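Local coordinates for protein magnesium-protoporphyrin O-methyltransferase (Synechocystis sp., PDB 4QDJ) that transfers a methyl group from S-adenosyl-L-methionine to Mg-protoporphyrin IX, giving the 13-monomethyl ester used in chlorophyll biosynthesis, at residues 50-55 with 77-82; 102-107 with 114-119; 150-155 with 160-165; 154-159 with 205-210. One frame throughout, in Å; residues are numbered along the deposited sequence. Where two conformers were deposited one is given.

How the interactions relate
The four contacts sample the joints of one class I methyltransferase fold, in which helices pack on a shared sheet beside bound S-adenosylmethionine. Interactions 1 and 2, with centres about 15 Å apart, meet directly: Ala81 CB lies 3.7 Å from Pro114 CG. Strand 159-164 links interaction 1 to interaction 3, since Leu55 CD1 packs 3.7 Å from Ile161 CD1 while the neighbouring Leu160 and Leu162 serve the helix 142-155. Interactions 3 and 4 share Ser154 and Leu155, have centres about 8 Å apart and are stitched together where Ala153 CB packs 3.7 Å from Phe207 CE1. The ligand lies about 9 Å from the side chains of Pro79 and Phe116 and about 8 Å from that of Leu152.

Interaction 1 (50-55 with 77-82); sequences SVVAWL and SIPLAQ
Val52, Leu55, Pro79 and Leu80 join two helices of the Rossmann-like class I methyltransferase fold, and they illustrate how a few aliphatic side chains fill the space between two helices running roughly the same way. The segments of helix 35-58 and helix 77-82 have a crossing angle of -24°, their axes 10.3 Å apart at closest approach. The backbones come nearest at Val52 and Leu80, whose CA atoms are 6.6 Å apart.

Polar partners lie outside this contact. Ser77 OG is hydrogen-bonded to Asp68 OD2 of the adjoining strand 65-69, and Trp54, on another side of its helix, makes a cation-pi contact with Arg211.

The bridge itself is wholly apolar, and no hydrogen bond spans the two segments. Val52 points toward helix 77-82, and its CG2 branch does the touching, with Leu80 CD2 at 4.0 Å and Pro79 CB at 4.2 Å. With CG1 anti to the backbone N (chi1 172°), CG2 is the branch set anti to the carbonyl carbon and carried across the gap. The Val52 and Leu80 side chains lie alongside each other, pointing opposite ways, while that of Pro79 is set roughly perpendicular to Val52.

Leu55 closes the cluster, its side chain roughly perpendicular to that of Leu80: Leu55 CD2 lies 3.8 Å from Leu80 CD2 and 4.1 Å from Leu80 CD1.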
loop_
_atom_site.group_PDB
_atom_site.type_symbol
_atom_site.label_atom_id
_atom_site.label_comp_id
_atom_site.label_asym_id
_atom_site.label_seq_id
_atom_site.Cartn_x
_atom_site.Cartn_y
_atom_site.Cartn_z
ATOM N N SER A 50 -0.498 10.226 -7.316
ATOM C CA SER A 50 -0.467 9.637 -8.652
ATOM C C SER A 50 -1.492 8.516 -8.787
ATOM O O SER A 50 -2.174 8.397 -9.805
ATOM C CB SER A 50 0.934 9.106 -8.979
ATOM O OG SER A 50 1.854 10.165 -9.177
ATOM N N VAL A 51 -1.594 7.685 -7.755
ATOM C CA VAL A 51 -2.538 6.572 -7.778
ATOM C C VAL A 51 -3.982 7.069 -7.701
ATOM O O VAL A 51 -4.845 6.615 -8.454
ATOM C CB VAL A 51 -2.231 5.551 -6.663
ATOM C CG1 VAL A 51 -3.336 4.499 -6.566
ATOM C CG2 VAL A 51 -0.888 4.891 -6.928
ATOM N N VAL A 52 -4.238 8.018 -6.806
ATOM C CA VAL A 52 -5.557 8.634 -6.721
ATOM C C VAL A 52 -5.946 9.232 -8.073
ATOM O O VAL A 52 -7.074 9.054 -8.541
ATOM C CB VAL A 52 -5.613 9.718 -5.623
ATOM C CG1 VAL A 52 -6.937 10.475 -5.677
ATOM C CG2 VAL A 52 -5.412 9.089 -4.249
ATOM N N ALA A 53 -4.998 9.915 -8.710
ATOM C CA ALA A 53 -5.247 10.541 -10.004
ATOM C C ALA A 53 -5.616 9.521 -11.083
ATOM O O ALA A 53 -6.503 9.774 -11.901
ATOM C CB ALA A 53 -4.041 11.367 -10.440
ATOM N N TRP A 54 -4.935 8.375 -11.085
ATOM C CA TRP A 54 -5.254 7.300 -12.023
ATOM C C TRP A 54 -6.702 6.870 -11.857
ATOM O O TRP A 54 -7.447 6.752 -12.832
ATOM C CB TRP A 54 -4.372 6.076 -11.772
ATOM C CG TRP A 54 -3.009 6.118 -12.378
ATOM C CD1 TRP A 54 -2.515 7.047 -13.248
ATOM C CD2 TRP A 54 -1.956 5.175 -12.153
ATOM N NE1 TRP A 54 -1.214 6.739 -13.576
ATOM C CE2 TRP A 54 -0.848 5.596 -12.916
ATOM C CE3 TRP A 54 -1.842 4.018 -11.375
ATOM C CZ2 TRP A 54 0.358 4.896 -12.926
ATOM C CZ3 TRP A 54 -0.645 3.325 -11.387
ATOM C CH2 TRP A 54 0.439 3.766 -12.159
ATOM N N LEU A 55 -7.088 6.629 -10.608
ATOM C CA LEU A 55 -8.404 6.076 -10.303
ATOM C C LEU A 55 -9.518 7.083 -10.566
ATOM O O LEU A 55 -10.595 6.720 -11.039
ATOM C CB LEU A 55 -8.454 5.555 -8.862
ATOM C CG LEU A 55 -8.092 4.074 -8.666
ATOM C CD1 LEU A 55 -6.743 3.734 -9.278
ATOM C CD2 LEU A 55 -8.120 3.691 -7.191
ATOM N N SER A 77 -6.068 5.305 1.618
ATOM C CA SER A 77 -7.449 4.910 1.905
ATOM C C SER A 77 -8.391 6.096 2.061
ATOM O O SER A 77 -9.508 6.094 1.535
ATOM C CB SER A 77 -7.513 4.056 3.171
ATOM O OG SER A 77 -6.891 2.803 2.972
ATOM N N ILE A 78 -7.942 7.102 2.798
ATOM C CA ILE A 78 -8.780 8.261 3.078
ATOM C C ILE A 78 -9.127 9.085 1.824
ATOM O O ILE A 78 -10.306 9.327 1.564
ATOM C CB ILE A 78 -8.201 9.115 4.232
ATOM C CG1 ILE A 78 -8.216 8.299 5.529
ATOM C CG2 ILE A 78 -8.985 10.410 4.398
ATOM C CD1 ILE A 78 -7.444 8.926 6.670
ATOM N N PRO A 79 -8.120 9.491 1.024
ATOM C CA PRO A 79 -8.515 10.225 -0.188
ATOM C C PRO A 79 -9.347 9.413 -1.186
ATOM O O PRO A 79 -10.157 10.001 -1.902
ATOM C CB PRO A 79 -7.177 10.648 -0.809
ATOM C CG PRO A 79 -6.148 9.791 -0.164
ATOM C CD PRO A 79 -6.659 9.495 1.209
ATOM N N LEU A 80 -9.167 8.096 -1.236
ATOM C CA LEU A 80 -10.014 7.278 -2.102
ATOM C C LEU A 80 -11.456 7.278 -1.600
ATOM O O LEU A 80 -12.394 7.373 -2.390
ATOM C CB LEU A 80 -9.484 5.848 -2.222
ATOM C CG LEU A 80 -8.194 5.689 -3.031
ATOM C CD1 LEU A 80 -7.812 4.219 -3.140
ATOM C CD2 LEU A 80 -8.349 6.306 -4.419
ATOM N N ALA A 81 -11.627 7.183 -0.284
ATOM C CA ALA A 81 -12.958 7.226 0.313
ATOM C C ALA A 81 -13.603 8.593 0.109
ATOM O O ALA A 81 -14.805 8.689 -0.140
ATOM C CB ALA A 81 -12.892 6.883 1.792
ATOM N N GLN A 82 -12.799 9.647 0.219
ATOM C CA GLN A 82 -13.270 11.005 -0.029
ATOM C C GLN A 82 -13.808 11.147 -1.449
ATOM O O GLN A 82 -14.752 11.901 -1.695
ATOM C CB GLN A 82 -12.144 12.017 0.214
ATOM C CG GLN A 82 -11.840 12.257 1.685
ATOM C CD GLN A 82 -10.619 13.133 1.912
ATOM O OE1 GLN A 82 -9.577 12.944 1.283
ATOM N NE2 GLN A 82 -10.743 14.098 2.818
#

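Interaction 2 (102-107 with 114-119); sequences QKAQEV and PTFMTQ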
loop_
_atom_site.group_PDB
_atom_site.type_symbol
_atom_site.label_atom_id
_atom_site.label_comp_id
_atom_site.label_asym_id
_atom_site.label_seq_id
_atom_site.Cartn_x
_atom_site.Cartn_y
_atom_site.Cartn_z
ATOM N N GLN A 102 -8.430 6.723 13.415
ATOM C CA GLN A 102 -8.495 8.018 14.083
ATOM C C GLN A 102 -8.474 9.162 13.074
ATOM O O GLN A 102 -9.280 10.089 13.160
ATOM C CB GLN A 102 -7.351 8.171 15.090
ATOM C CG GLN A 102 -7.541 7.361 16.363
ATOM C CD GLN A 102 -8.737 7.828 17.171
ATOM O OE1 GLN A 102 -9.001 9.026 17.276
ATOM N NE2 GLN A 102 -9.473 6.880 17.741
ATOM N N LYS A 103 -7.558 9.088 12.113
ATOM C CA LYS A 103 -7.447 10.121 11.089
ATOM C C LYS A 103 -8.697 10.151 10.211
ATOM O O LYS A 103 -9.155 11.221 9.807
ATOM C CB LYS A 103 -6.187 9.918 10.237
ATOM C CG LYS A 103 -4.883 10.031 11.027
ATOM C CD LYS A 103 -3.648 9.852 10.147
ATOM C CE LYS A 103 -3.263 11.146 9.435
ATOM N NZ LYS A 103 -1.986 11.001 8.666
ATOM N N ALA A 104 -9.250 8.976 9.929
ATOM C CA ALA A 104 -10.451 8.878 9.106
ATOM C C ALA A 104 -11.665 9.486 9.803
ATOM O O ALA A 104 -12.409 10.257 9.201
ATOM C CB ALA A 104 -10.724 7.426 8.724
ATOM N N GLN A 105 -11.857 9.140 11.074
ATOM C CA GLN A 105 -12.987 9.652 11.846
ATOM C C GLN A 105 -12.940 11.174 11.962
ATOM O O GLN A 105 -13.972 11.843 11.913
ATOM C CB GLN A 105 -13.016 9.021 13.242
ATOM C CG GLN A 105 -14.161 9.502 14.127
ATOM C CD GLN A 105 -15.512 8.978 13.678
ATOM O OE1 GLN A 105 -15.644 7.815 13.293
ATOM N NE2 GLN A 105 -16.525 9.835 13.724
ATOM N N GLU A 106 -11.734 11.714 12.106
ATOM C CA GLU A 106 -11.553 13.150 12.278
ATOM C C GLU A 106 -11.922 13.938 11.026
ATOM O O GLU A 106 -12.474 15.034 11.115
ATOM C CB GLU A 106 -10.110 13.465 12.679
ATOM C CG GLU A 106 -9.759 13.088 14.110
ATOM C CD GLU A 106 -8.309 13.379 14.446
ATOM O OE1 GLU A 106 -7.566 13.818 13.544
ATOM O OE2 GLU A 106 -7.912 13.168 15.611
ATOM N N VAL A 107 -11.625 13.377 9.860
ATOM C CA VAL A 107 -11.796 14.116 8.616
ATOM C C VAL A 107 -13.055 13.711 7.844
ATOM O O VAL A 107 -13.601 14.506 7.079
ATOM C CB VAL A 107 -10.536 14.010 7.720
ATOM C CG1 VAL A 107 -10.466 12.655 7.041
ATOM C CG2 VAL A 107 -10.515 15.121 6.694
ATOM N N PRO A 114 -13.434 4.643 5.084
ATOM C CA PRO A 114 -12.930 3.307 4.771
ATOM C C PRO A 114 -13.199 2.390 5.951
ATOM O O PRO A 114 -13.451 2.864 7.061
ATOM C CB PRO A 114 -11.413 3.516 4.653
ATOM C CG PRO A 114 -11.218 4.985 4.489
ATOM C CD PRO A 114 -12.350 5.625 5.238
ATOM N N THR A 115 -13.162 1.088 5.718
ATOM C CA THR A 115 -13.191 0.091 6.783
ATOM C C THR A 115 -11.759 -0.371 7.051
ATOM O O THR A 115 -11.058 -0.727 6.106
ATOM C CB THR A 115 -14.025 -1.133 6.356
ATOM O OG1 THR A 115 -15.393 -0.745 6.176
ATOM C CG2 THR A 115 -13.938 -2.240 7.398
ATOM N N PHE A 116 -11.332 -0.377 8.308
ATOM C CA PHE A 116 -9.965 -0.762 8.643
ATOM C C PHE A 116 -9.905 -2.028 9.490
ATOM O O PHE A 116 -10.678 -2.197 10.432
ATOM C CB PHE A 116 -9.246 0.377 9.369
ATOM C CG PHE A 116 -9.024 1.597 8.521
ATOM C CD1 PHE A 116 -8.141 1.561 7.451
ATOM C CD2 PHE A 116 -9.684 2.784 8.800
ATOM C CE1 PHE A 116 -7.927 2.682 6.672
ATOM C CE2 PHE A 116 -9.471 3.912 8.026
ATOM C CZ PHE A 116 -8.592 3.860 6.959
ATOM N N MET A 117 -8.964 -2.904 9.155
ATOM C CA MET A 117 -8.805 -4.171 9.856
ATOM C C MET A 117 -7.329 -4.454 10.104
ATOM O O MET A 117 -6.487 -4.146 9.266
ATOM C CB MET A 117 -9.415 -5.301 9.023
ATOM C CG MET A 117 -9.374 -6.668 9.677
ATOM S SD MET A 117 -10.270 -7.899 8.714
ATOM C CE MET A 117 -9.259 -7.992 7.242
ATOM N N THR A 118 -7.014 -5.035 11.257
ATOM C CA THR A 118 -5.659 -5.504 11.511
ATOM C C THR A 118 -5.524 -6.928 10.999
ATOM O O THR A 118 -6.154 -7.846 11.528
ATOM C CB THR A 118 -5.308 -5.476 13.004
ATOM O OG1 THR A 118 -5.464 -4.144 13.509
ATOM C CG2 THR A 118 -3.871 -5.932 13.218
ATOM N N GLN A 119 -4.709 -7.106 9.964
ATOM C CA GLN A 119 -4.534 -8.412 9.343
ATOM C C GLN A 119 -3.323 -8.442 8.416
ATOM O O GLN A 119 -3.019 -7.457 7.743
ATOM C CB GLN A 119 -5.797 -8.799 8.562
ATOM C CG GLN A 119 -5.779 -10.202 7.971
ATOM C CD GLN A 119 -5.617 -11.282 9.024
ATOM O OE1 GLN A 119 -4.507 -11.570 9.473
ATOM N NE2 GLN A 119 -6.729 -11.890 9.421
#
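Ala104 meets Phe116 and Pro114 where a helix folds back over the strand that follows it, a small instance of a beta-alpha-beta unit in which one short side chain fits between helix and strand. The contact is buried but slight, covering 78 Å² in all, and no hydrogen bond crosses it.

Its apolar part centres on the Ala104 methyl, which points toward the strand. Ala104 CB approaches the Phe116 ring at its edge, in the plane of the ring, and lies 3.8 Å from Phe116 CE2. The ring thus turns its edge, not a face, to the methyl. Phe116 has CG anti to its own carbonyl carbon (chi1 -66°), a setting that carries the ring from the strand toward the helix. The same methyl also touches the proline ring just before the strand, with Ala104 CB 4.2 Å from Pro114 CD. The backbones are nearest at this pair, the CA atoms of Ala104 and Pro114 standing 7.5 Å apart.

Hydrogen bonds act within and around the two elements. Glu106 N bonds to Gln102 O at 3.1 Å in the helix, and Gln105 OE1 is tied to Gln113 NE2 in the loop leading to the strand.

Further along, Gln119 touches S-adenosylmethionine. Strand 115-118 is an outermost strand of the sheet, bonded along its length to strand 86-91, while helix 94-108 also covers Phe116 through Ala100 and Gln101.

Interaction 3 (150-155 with 160-165); sequences SHLASL and LILSFA
No ring mediates the meeting of Leu152 and Ala153 with Leu160 and Leu162; the nearby His151 imidazole has Ser154 OG 4.0 Å above one face, offset toward the rim. The contact belongs to the beta-alpha-beta unit formed by strand 130-133, helix 142-155 and strand 159-164, and it is a compact example of a helix packing against the strand it leads into. The helix and strand segments run at 150° to each other, with axes 9.3 Å apart at closest approach.

Leucine branches make the join. Leu160 straddles the helix surface: its CD1 lies 4.0 Å from Leu152 CB, while CD2 turns to Ala153. Placing CG anti to the backbone N (chi1 178°) sends this fork toward the helix. Leu152 reaches farther along the strand, where its CD1 comes to 4.4 Å from Leu162 CD2. Val131 and Cys133 of strand 130-133 add to the same apolar layer.

Within the helix segment the Ser154 hydroxyl donates to His151 O, in the carbonyl plane and on a lone pair, at an unusually short 2.5 Å. On the other branch of Leu160, CD2 rests 4.1 Å from Ala153 N and 4.3 Å from Ala153 CB.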
loop_
_atom_site.group_PDB
_atom_site.type_symbol
_atom_site.label_atom_id
_atom_site.label_comp_id
_atom_site.label_asym_id
_atom_site.label_seq_id
_atom_site.Cartn_x
_atom_site.Cartn_y
_atom_site.Cartn_z
ATOM N N SER A 150 0.974 -12.913 -5.580
ATOM C CA SER A 150 0.077 -13.961 -6.049
ATOM C C SER A 150 -1.202 -14.008 -5.217
ATOM O O SER A 150 -2.292 -14.203 -5.752
ATOM C CB SER A 150 0.780 -15.319 -6.039
ATOM O OG SER A 150 1.854 -15.335 -6.964
ATOM N N HIS A 151 -1.074 -13.814 -3.909
ATOM C CA HIS A 151 -2.258 -13.809 -3.062
ATOM C C HIS A 151 -3.134 -12.591 -3.339
ATOM O O HIS A 151 -4.353 -12.707 -3.442
ATOM C CB HIS A 151 -1.903 -13.857 -1.579
ATOM C CG HIS A 151 -3.102 -13.944 -0.690
ATOM N ND1 HIS A 151 -3.808 -15.115 -0.511
ATOM C CD2 HIS A 151 -3.743 -13.003 0.041
ATOM C CE1 HIS A 151 -4.821 -14.894 0.309
ATOM N NE2 HIS A 151 -4.806 -13.619 0.656
ATOM N N LEU A 152 -2.505 -11.426 -3.452
ATOM C CA LEU A 152 -3.234 -10.201 -3.756
ATOM C C LEU A 152 -3.948 -10.315 -5.097
ATOM O O LEU A 152 -5.084 -9.856 -5.248
ATOM C CB LEU A 152 -2.289 -8.998 -3.754
ATOM C CG LEU A 152 -1.703 -8.615 -2.394
ATOM C CD1 LEU A 152 -0.710 -7.478 -2.548
ATOM C CD2 LEU A 152 -2.809 -8.233 -1.419
ATOM N N ALA A 153 -3.281 -10.940 -6.063
ATOM C CA ALA A 153 -3.863 -11.144 -7.384
ATOM C C ALA A 153 -5.143 -11.969 -7.298
ATOM O O ALA A 153 -6.096 -11.725 -8.035
ATOM C CB ALA A 153 -2.857 -11.809 -8.314
ATOM N N SER A 154 -5.167 -12.933 -6.380
ATOM C CA SER A 154 -6.331 -13.801 -6.219
ATOM C C SER A 154 -7.536 -13.049 -5.659
ATOM O O SER A 154 -8.666 -13.533 -5.729
ATOM C CB SER A 154 -5.998 -15.004 -5.329
ATOM O OG SER A 154 -5.929 -14.635 -3.961
ATOM N N LEU A 155 -7.293 -11.868 -5.100
ATOM C CA LEU A 155 -8.368 -11.054 -4.543
ATOM C C LEU A 155 -8.892 -10.056 -5.566
ATOM O O LEU A 155 -9.958 -9.470 -5.380
ATOM C CB LEU A 155 -7.877 -10.293 -3.309
ATOM C CG LEU A 155 -7.132 -11.089 -2.236
ATOM C CD1 LEU A 155 -6.709 -10.166 -1.101
ATOM C CD2 LEU A 155 -7.988 -12.236 -1.716
ATOM N N LEU A 160 -4.781 -4.829 -10.159
ATOM C CA LEU A 160 -3.836 -4.829 -9.053
ATOM C C LEU A 160 -2.816 -3.715 -9.271
ATOM O O LEU A 160 -2.173 -3.652 -10.316
ATOM C CB LEU A 160 -3.130 -6.185 -8.962
ATOM C CG LEU A 160 -2.053 -6.369 -7.888
ATOM C CD1 LEU A 160 -2.601 -6.060 -6.500
ATOM C CD2 LEU A 160 -1.492 -7.784 -7.944
ATOM N N ILE A 161 -2.687 -2.824 -8.293
ATOM C CA ILE A 161 -1.709 -1.747 -8.371
ATOM C C ILE A 161 -0.652 -1.947 -7.292
ATOM O O ILE A 161 -0.985 -2.135 -6.125
ATOM C CB ILE A 161 -2.376 -0.370 -8.205
ATOM C CG1 ILE A 161 -3.309 -0.094 -9.387
ATOM C CG2 ILE A 161 -1.329 0.729 -8.087
ATOM C CD1 ILE A 161 -4.226 1.089 -9.177
ATOM N N LEU A 162 0.616 -1.924 -7.694
ATOM C CA LEU A 162 1.727 -2.150 -6.774
ATOM C C LEU A 162 2.768 -1.052 -6.903
ATOM O O LEU A 162 2.937 -0.472 -7.973
ATOM C CB LEU A 162 2.420 -3.480 -7.083
ATOM C CG LEU A 162 1.618 -4.775 -7.144
ATOM C CD1 LEU A 162 2.516 -5.910 -7.614
ATOM C CD2 LEU A 162 1.007 -5.093 -5.789
ATOM N N SER A 163 3.479 -0.777 -5.816
ATOM C CA SER A 163 4.686 0.031 -5.906
ATOM C C SER A 163 5.835 -0.660 -5.180
ATOM O O SER A 163 5.625 -1.396 -4.215
ATOM C CB SER A 163 4.466 1.454 -5.381
ATOM O OG SER A 163 4.314 1.472 -3.976
ATOM N N PHE A 164 7.049 -0.430 -5.665
ATOM C CA PHE A 164 8.230 -1.067 -5.107
ATOM C C PHE A 164 9.459 -0.233 -5.432
ATOM O O PHE A 164 9.426 0.605 -6.333
ATOM C CB PHE A 164 8.389 -2.489 -5.661
ATOM C CG PHE A 164 8.560 -2.547 -7.157
ATOM C CD1 PHE A 164 7.459 -2.504 -7.999
ATOM C CD2 PHE A 164 9.822 -2.653 -7.722
ATOM C CE1 PHE A 164 7.613 -2.555 -9.374
ATOM C CE2 PHE A 164 9.983 -2.706 -9.096
ATOM C CZ PHE A 164 8.876 -2.658 -9.922
ATOM N N ALA A 165 10.535 -0.456 -4.688
ATOM C CA ALA A 165 11.810 0.176 -4.992
ATOM C C ALA A 165 12.527 -0.680 -6.023
ATOM O O ALA A 165 12.847 -1.835 -5.755
ATOM C CB ALA A 165 12.648 0.308 -3.737
#

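Interaction 4 (154-159 with 205-210); sequences SLADRR and NGFSIA
Arg159 and Phe207 mark the nearest backbone approach, their CA atoms 8.1 Å apart, where the chain turning a corner at Asp157 and Arg158 passes the start of strand 207-216. One aromatic ring spans that gap, which makes the site a worked case of a phenylalanine packed against backbone as much as side chain.

Phe207, with CG anti to its carbonyl carbon (chi1 -74°), points toward the turn and presents CZ and CE2. The CZ atom lies 4.0 Å from Ala156 CB and 3.9 Å from Ala156 O, the carbonyl oxygen sitting at the ring edge near its plane. Arg158 O approaches obliquely, 3.8 Å from Phe207 CE2. With an alanine in place of Phe207, the Ala156 methyl would probably lose one apolar neighbour and a gap would open between the corner and the strand.

Arg158 and Arg159 start their side chains away from the strand. Arg158 NH2 stands 3.1 Å above one face of the Arg159 guanidinium, offset toward its rim; acids probably offset the charge of both groups, Arg158 being salt-bridged to Asp129 and Arg159 to Asp58 and Glu226.

Just before Phe207, Gly206 adopts a positive phi of 89° as the C-prime residue of a Schellman motif, with Phe207 N bonded to Leu202 O. The contact thus lies where helix 195-204 ends and strand 207-216, an outermost strand of the sheet, begins, with Ala227 and Arg229 of strand 221-229 also touching the Phe207 side chain.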
loop_
_atom_site.group_PDB
_atom_site.type_symbol
_atom_site.label_atom_id
_atom_site.label_comp_id
_atom_site.label_asym_id
_atom_site.label_seq_id
_atom_site.Cartn_x
_atom_site.Cartn_y
_atom_site.Cartn_z
ATOM N N SER A 154 -5.167 -12.933 -6.380
ATOM C CA SER A 154 -6.331 -13.801 -6.219
ATOM C C SER A 154 -7.536 -13.049 -5.659
ATOM O O SER A 154 -8.666 -13.533 -5.729
ATOM C CB SER A 154 -5.998 -15.004 -5.329
ATOM O OG SER A 154 -5.929 -14.635 -3.961
ATOM N N LEU A 155 -7.293 -11.868 -5.100
ATOM C CA LEU A 155 -8.368 -11.054 -4.543
ATOM C C LEU A 155 -8.892 -10.056 -5.566
ATOM O O LEU A 155 -9.958 -9.470 -5.380
ATOM C CB LEU A 155 -7.877 -10.293 -3.309
ATOM C CG LEU A 155 -7.132 -11.089 -2.236
ATOM C CD1 LEU A 155 -6.709 -10.166 -1.101
ATOM C CD2 LEU A 155 -7.988 -12.236 -1.716
ATOM N N ALA A 156 -8.138 -9.861 -6.643
ATOM C CA ALA A 156 -8.449 -8.821 -7.619
ATOM C C ALA A 156 -9.232 -9.346 -8.815
ATOM O O ALA A 156 -8.702 -10.092 -9.638
ATOM C CB ALA A 156 -7.170 -8.139 -8.087
ATOM N N ASP A 157 -10.495 -8.939 -8.915
ATOM C CA ASP A 157 -11.324 -9.301 -10.058
ATOM C C ASP A 157 -10.794 -8.684 -11.347
ATOM O O ASP A 157 -10.873 -9.296 -12.413
ATOM C CB ASP A 157 -12.772 -8.857 -9.843
ATOM C CG ASP A 157 -13.505 -9.714 -8.830
ATOM O OD1 ASP A 157 -13.074 -10.862 -8.593
ATOM O OD2 ASP A 157 -14.520 -9.239 -8.278
ATOM N N ARG A 158 -10.256 -7.472 -11.252
ATOM C CA ARG A 158 -9.868 -6.740 -12.453
ATOM C C ARG A 158 -8.476 -6.113 -12.407
ATOM O O ARG A 158 -7.731 -6.178 -13.385
ATOM C CB ARG A 158 -10.904 -5.659 -12.776
ATOM C CG ARG A 158 -10.716 -5.020 -14.141
ATOM C CD ARG A 158 -11.790 -3.982 -14.416
ATOM N NE ARG A 158 -11.738 -2.889 -13.451
ATOM C CZ ARG A 158 -11.008 -1.789 -13.608
ATOM N NH1 ARG A 158 -10.269 -1.631 -14.698
ATOM N NH2 ARG A 158 -11.019 -0.847 -12.677
ATOM N N ARG A 159 -8.120 -5.505 -11.281
ATOM C CA ARG A 159 -6.931 -4.661 -11.254
ATOM C C ARG A 159 -6.099 -4.782 -9.979
ATOM O O ARG A 159 -6.634 -4.834 -8.872
ATOM C CB ARG A 159 -7.329 -3.200 -11.494
ATOM C CG ARG A 159 -6.188 -2.209 -11.358
ATOM C CD ARG A 159 -6.594 -0.826 -11.832
ATOM N NE ARG A 159 -7.789 -0.337 -11.152
ATOM C CZ ARG A 159 -8.345 0.849 -11.381
ATOM N NH1 ARG A 159 -7.811 1.672 -12.275
ATOM N NH2 ARG A 159 -9.437 1.211 -10.721
ATOM N N ASN A 205 0.300 -14.595 -12.933
ATOM C CA ASN A 205 -1.007 -14.562 -12.287
ATOM C C ASN A 205 -2.127 -14.062 -13.195
ATOM O O ASN A 205 -3.254 -13.855 -12.747
ATOM C CB ASN A 205 -0.952 -13.736 -11.000
ATOM C CG ASN A 205 -0.268 -14.476 -9.867
ATOM O OD1 ASN A 205 -0.883 -15.304 -9.191
ATOM N ND2 ASN A 205 1.010 -14.184 -9.655
ATOM N N GLY A 206 -1.807 -13.865 -14.471
ATOM C CA GLY A 206 -2.808 -13.525 -15.466
ATOM C C GLY A 206 -3.057 -12.040 -15.632
ATOM O O GLY A 206 -4.124 -11.632 -16.092
ATOM N N PHE A 207 -2.071 -11.228 -15.267
ATOM C CA PHE A 207 -2.199 -9.779 -15.370
ATOM C C PHE A 207 -1.232 -9.182 -16.386
ATOM O O PHE A 207 -0.084 -9.613 -16.495
ATOM C CB PHE A 207 -1.962 -9.119 -14.007
ATOM C CG PHE A 207 -3.100 -9.283 -13.042
ATOM C CD1 PHE A 207 -3.327 -10.497 -12.416
ATOM C CD2 PHE A 207 -3.934 -8.215 -12.750
ATOM C CE1 PHE A 207 -4.372 -10.648 -11.522
ATOM C CE2 PHE A 207 -4.980 -8.359 -11.855
ATOM C CZ PHE A 207 -5.199 -9.577 -11.241
ATOM N N SER A 208 -1.710 -8.191 -17.128
ATOM C CA SER A 208 -0.857 -7.435 -18.036
ATOM C C SER A 208 -0.682 -6.020 -17.499
ATOM O O SER A 208 -1.524 -5.523 -16.756
ATOM C CB SER A 208 -1.453 -7.396 -19.443
ATOM O OG SER A 208 -2.667 -6.665 -19.464
ATOM N N ILE A 209 0.417 -5.376 -17.871
ATOM C CA ILE A 209 0.697 -4.034 -17.380
ATOM C C ILE A 209 -0.050 -2.979 -18.191
ATOM O O ILE A 209 -0.033 -3.004 -19.424
ATOM C CB ILE A 209 2.207 -3.737 -17.399
ATOM C CG1 ILE A 209 2.969 -4.805 -16.609
ATOM C CG2 ILE A 209 2.487 -2.354 -16.846
ATOM C CD1 ILE A 209 2.513 -4.943 -15.173
ATOM N N ALA A 210 -0.721 -2.069 -17.490
ATOM C CA ALA A 210 -1.379 -0.934 -18.124
ATOM C C ALA A 210 -0.560 0.325 -17.862
ATOM O O ALA A 210 0.549 0.462 -18.375
ATOM C CB ALA A 210 -2.797 -0.779 -17.599
#